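Local coordinates for protein acyl-CoA dehydrogenase (Geobacillus kaustophilus, PDB 2PG0) that probably catalyses the FAD-dependent alpha-beta dehydrogenation of acyl chains, as a flavoprotein of the acyl-CoA dehydrogenase family, at residues A[45-50]-A[92-97]. Residues are numbered along the deposited sequence; the frame is centred on the assembly and turned at random.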
ATOM      1  N   SER A  45     -35.068  24.786 -12.385  1.00 18.61           N
ATOM      2  CA  SER A  45     -36.122  24.885 -11.370  1.00 17.97           C
ATOM      3  C   SER A  45     -35.629  24.452  -9.983  1.00 17.40           C
ATOM      4  O   SER A  45     -36.075  25.000  -8.971  1.00 16.73           O
ATOM      5  CB  SER A  45     -37.367  24.095 -11.793  1.00 18.07           C
ATOM      6  OG  SER A  45     -37.083  22.713 -11.908  1.00 18.81           O
ATOM      7  N   PHE A  46     -34.694  23.495  -9.944  1.00 16.54           N
ATOM      8  CA  PHE A  46     -34.093  23.080  -8.674  1.00 15.85           C
ATOM      9  C   PHE A  46     -33.283  24.201  -8.018  1.00 15.61           C
ATOM     10  O   PHE A  46     -33.401  24.426  -6.818  1.00 15.18           O
ATOM     11  CB  PHE A  46     -33.230  21.815  -8.813  1.00 15.98           C
ATOM     12  CG  PHE A  46     -32.614  21.373  -7.508  1.00 16.31           C
ATOM     13  CD1 PHE A  46     -33.381  20.694  -6.557  1.00 16.14           C
ATOM     14  CD2 PHE A  46     -31.290  21.680  -7.205  1.00 16.70           C
ATOM     15  CE1 PHE A  46     -32.827  20.299  -5.332  1.00 16.89           C
ATOM     16  CE2 PHE A  46     -30.724  21.285  -5.987  1.00 17.34           C
ATOM     17  CZ  PHE A  46     -31.494  20.595  -5.046  1.00 16.97           C
ATOM     18  N   TRP A  47     -32.450  24.881  -8.804  1.00 15.57           N
ATOM     19  CA  TRP A  47     -31.710  26.052  -8.328  1.00 15.86           C
ATOM     20  C   TRP A  47     -32.643  27.160  -7.820  1.00 16.00           C
ATOM     21  O   TRP A  47     -32.361  27.806  -6.805  1.00 15.90           O
ATOM     22  CB  TRP A  47     -30.846  26.610  -9.456  1.00 15.88           C
ATOM     23  CG  TRP A  47     -29.628  25.778  -9.765  1.00 15.81           C
ATOM     24  CD1 TRP A  47     -29.581  24.617 -10.481  1.00 16.20           C
ATOM     25  CD2 TRP A  47     -28.280  26.068  -9.379  1.00 15.97           C
ATOM     26  NE1 TRP A  47     -28.277  24.159 -10.561  1.00 16.73           N
ATOM     27  CE2 TRP A  47     -27.461  25.036  -9.896  1.00 16.50           C
ATOM     28  CE3 TRP A  47     -27.683  27.103  -8.647  1.00 16.10           C
ATOM     29  CZ2 TRP A  47     -26.076  25.011  -9.703  1.00 16.16           C
ATOM     30  CZ3 TRP A  47     -26.308  27.076  -8.449  1.00 15.98           C
ATOM     31  CH2 TRP A  47     -25.520  26.034  -8.982  1.00 15.85           C
ATOM     32  N   ALA A  48     -33.744  27.373  -8.544  1.00 16.10           N
ATOM     33  CA  ALA A  48     -34.742  28.370  -8.164  1.00 16.14           C
ATOM     34  C   ALA A  48     -35.347  28.028  -6.801  1.00 15.91           C
ATOM     35  O   ALA A  48     -35.558  28.916  -5.972  1.00 16.30           O
ATOM     36  CB  ALA A  48     -35.829  28.461  -9.226  1.00 16.10           C
ATOM     37  N   LYS A  49     -35.630  26.743  -6.582  1.00 15.82           N
ATOM     38  CA  LYS A  49     -36.145  26.272  -5.296  1.00 15.92           C
ATOM     39  C   LYS A  49     -35.103  26.443  -4.195  1.00 15.78           C
ATOM     40  O   LYS A  49     -35.426  26.863  -3.087  1.00 15.80           O
ATOM     41  CB  LYS A  49     -36.595  24.812  -5.387  1.00 16.24           C
ATOM     42  CG  LYS A  49     -37.863  24.603  -6.214  1.00 16.06           C
ATOM     43  CD  LYS A  49     -38.004  23.135  -6.586  1.00 18.08           C
ATOM     44  CE  LYS A  49     -39.300  22.849  -7.302  1.00 19.74           C
ATOM     45  NZ  LYS A  49     -39.329  21.437  -7.796  1.00 19.85           N
ATOM     46  N   MET A  50     -33.845  26.127  -4.506  1.00 15.89           N
ATOM     47  CA  MET A  50     -32.750  26.355  -3.564  1.00 15.56           C
ATOM     48  C   MET A  50     -32.662  27.835  -3.165  1.00 15.88           C
ATOM     49  O   MET A  50     -32.516  28.162  -1.981  1.00 16.09           O
ATOM     50  CB  MET A  50     -31.421  25.859  -4.157  1.00 15.37           C
ATOM     51  CG  MET A  50     -31.272  24.328  -4.178  1.00 14.65           C
ATOM     52  SD  MET A  50     -30.829  23.528  -2.603  1.00  9.73           S
ATOM     53  CE  MET A  50     -29.107  24.052  -2.469  1.00 12.13           C
ATOM     54  N   GLY A  92     -22.261  23.970  -4.428  1.00 13.65           N
ATOM     55  CA  GLY A  92     -21.119  24.358  -3.597  1.00 13.72           C
ATOM     56  C   GLY A  92     -20.150  25.252  -4.351  1.00 13.93           C
ATOM     57  O   GLY A  92     -19.574  26.174  -3.780  1.00 13.83           O
ATOM     58  N   LEU A  93     -19.977  24.980  -5.643  1.00 14.02           N
ATOM     59  CA  LEU A  93     -19.140  25.825  -6.499  1.00 14.40           C
ATOM     60  C   LEU A  93     -19.697  27.260  -6.580  1.00 14.10           C
ATOM     61  O   LEU A  93     -18.976  28.235  -6.335  1.00 13.80           O
ATOM     62  CB  LEU A  93     -18.982  25.199  -7.895  1.00 14.74           C
ATOM     63  CG  LEU A  93     -18.323  26.111  -8.938  1.00 16.27           C
ATOM     64  CD1 LEU A  93     -16.829  25.926  -8.947  1.00 17.80           C
ATOM     65  CD2 LEU A  93     -18.899  25.866 -10.315  1.00 18.41           C
ATOM     66  N   HIS A  94     -20.985  27.371  -6.894  1.00 13.89           N
ATOM     67  CA  HIS A  94     -21.687  28.665  -6.916  1.00 13.86           C
ATOM     68  C   HIS A  94     -21.596  29.369  -5.560  1.00 13.53           C
ATOM     69  O   HIS A  94     -21.144  30.509  -5.485  1.00 13.15           O
ATOM     70  CB  HIS A  94     -23.152  28.457  -7.359  1.00 13.69           C
ATOM     71  CG  HIS A  94     -24.017  29.681  -7.261  1.00 15.17           C
ATOM     72  ND1 HIS A  94     -24.058  30.648  -8.244  1.00 16.00           N
ATOM     73  CD2 HIS A  94     -24.910  30.068  -6.318  1.00 15.65           C
ATOM     74  CE1 HIS A  94     -24.916  31.593  -7.899  1.00 16.32           C
ATOM     75  NE2 HIS A  94     -25.452  31.261  -6.737  1.00 15.82           N
ATOM     76  N   ASN A  95     -21.988  28.668  -4.499  1.00 13.45           N
ATOM     77  CA  ASN A  95     -22.044  29.217  -3.140  1.00 13.80           C
ATOM     78  C   ASN A  95     -20.689  29.632  -2.571  1.00 14.25           C
ATOM     79  O   ASN A  95     -20.532  30.739  -2.055  1.00 14.02           O
ATOM     80  CB  ASN A  95     -22.671  28.195  -2.181  1.00 13.61           C
ATOM     81  CG  ASN A  95     -24.196  28.149  -2.262  1.00 14.00           C
ATOM     82  OD1 ASN A  95     -24.818  28.833  -3.076  1.00 14.99           O
ATOM     83  ND2 ASN A  95     -24.800  27.333  -1.407  1.00 13.00           N
ATOM     84  N   ASP A  96     -19.713  28.735  -2.682  1.00 14.41           N
ATOM     85  CA  ASP A  96     -18.511  28.818  -1.861  1.00 15.31           C
ATOM     86  C   ASP A  96     -17.202  28.965  -2.628  1.00 15.12           C
ATOM     87  O   ASP A  96     -16.155  29.198  -2.027  1.00 15.46           O
ATOM     88  CB  ASP A  96     -18.463  27.613  -0.913  1.00 15.44           C
ATOM     89  CG  ASP A  96     -19.696  27.537  -0.026  1.00 17.31           C
ATOM     90  OD1 ASP A  96     -20.007  28.556   0.641  1.00 18.55           O
ATOM     91  OD2 ASP A  96     -20.359  26.475  -0.020  1.00 17.60           O
ATOM     92  N   ILE A  97     -17.268  28.839  -3.947  1.00 15.09           N
ATOM     93  CA  ILE A  97     -16.079  29.004  -4.774  1.00 15.65           C
ATOM     94  C   ILE A  97     -16.150  30.266  -5.627  1.00 15.54           C
ATOM     95  O   ILE A  97     -15.249  31.101  -5.556  1.00 15.80           O
ATOM     96  CB  ILE A  97     -15.772  27.726  -5.604  1.00 16.10           C
ATOM     97  CG1 ILE A  97     -15.395  26.578  -4.651  1.00 16.45           C
ATOM     98  CG2 ILE A  97     -14.648  27.986  -6.646  1.00 15.97           C
ATOM     99  CD1 ILE A  97     -15.573  25.191  -5.220  1.00 19.17           C
TER
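Trp47 has its CG anti to the carbonyl carbon (chi1 -74°), and His94 has its CG anti to the backbone N (chi1 173°). These torsions point the indole and the imidazole toward each other between the helices. The indole touches with the far corner of its six-membered ring. Trp47 CZ3 lies 3.6 Å from His94 CB, and that carbon sits at the indole edge, in the plane of the ring. Trp47 CH2 also reaches His94 CB, at 3.8 Å. From there the contact runs on to the imidazole, with Trp47 CZ3 3.7 Å from His94 CG. The rings form a T-shaped (edge-to-face) pair. The edge of Trp47 is directed at the face of His94, and the planes stand at 87°. The centroid of the Trp47 six-membered ring is 5.4 Å from that of the His94 ring. No hydrogen bond joins the two segments. The backbones stay well apart, with Trp47 CA 10.5 Å from His94 CA, and these two buried side chains bridge the gap. Both imidazole nitrogens are used in hydrogen bonds: His94 NE2 pairs with Cys118 O, and His94 ND1 with Thr125 OG1. Bonds at both nitrogens probably fix the rotation of the ring, with its face toward the indole. The contact belongs to the helical N-terminal domain of the acyl-CoA dehydrogenase fold. The His94 side chain is about 11 Å from a bound FAD, so it does not touch the flavin. Helix 44-52 is joined here to helix 89-105, where Ile91 also touches Trp47. Helix 12-28 packs against Met50, and helix 237-273 against Asp96 and Ile97. Through Cys118 and Thr125, His94 links helix 89-105 to helix 108-120 and to the start of strand 125-128.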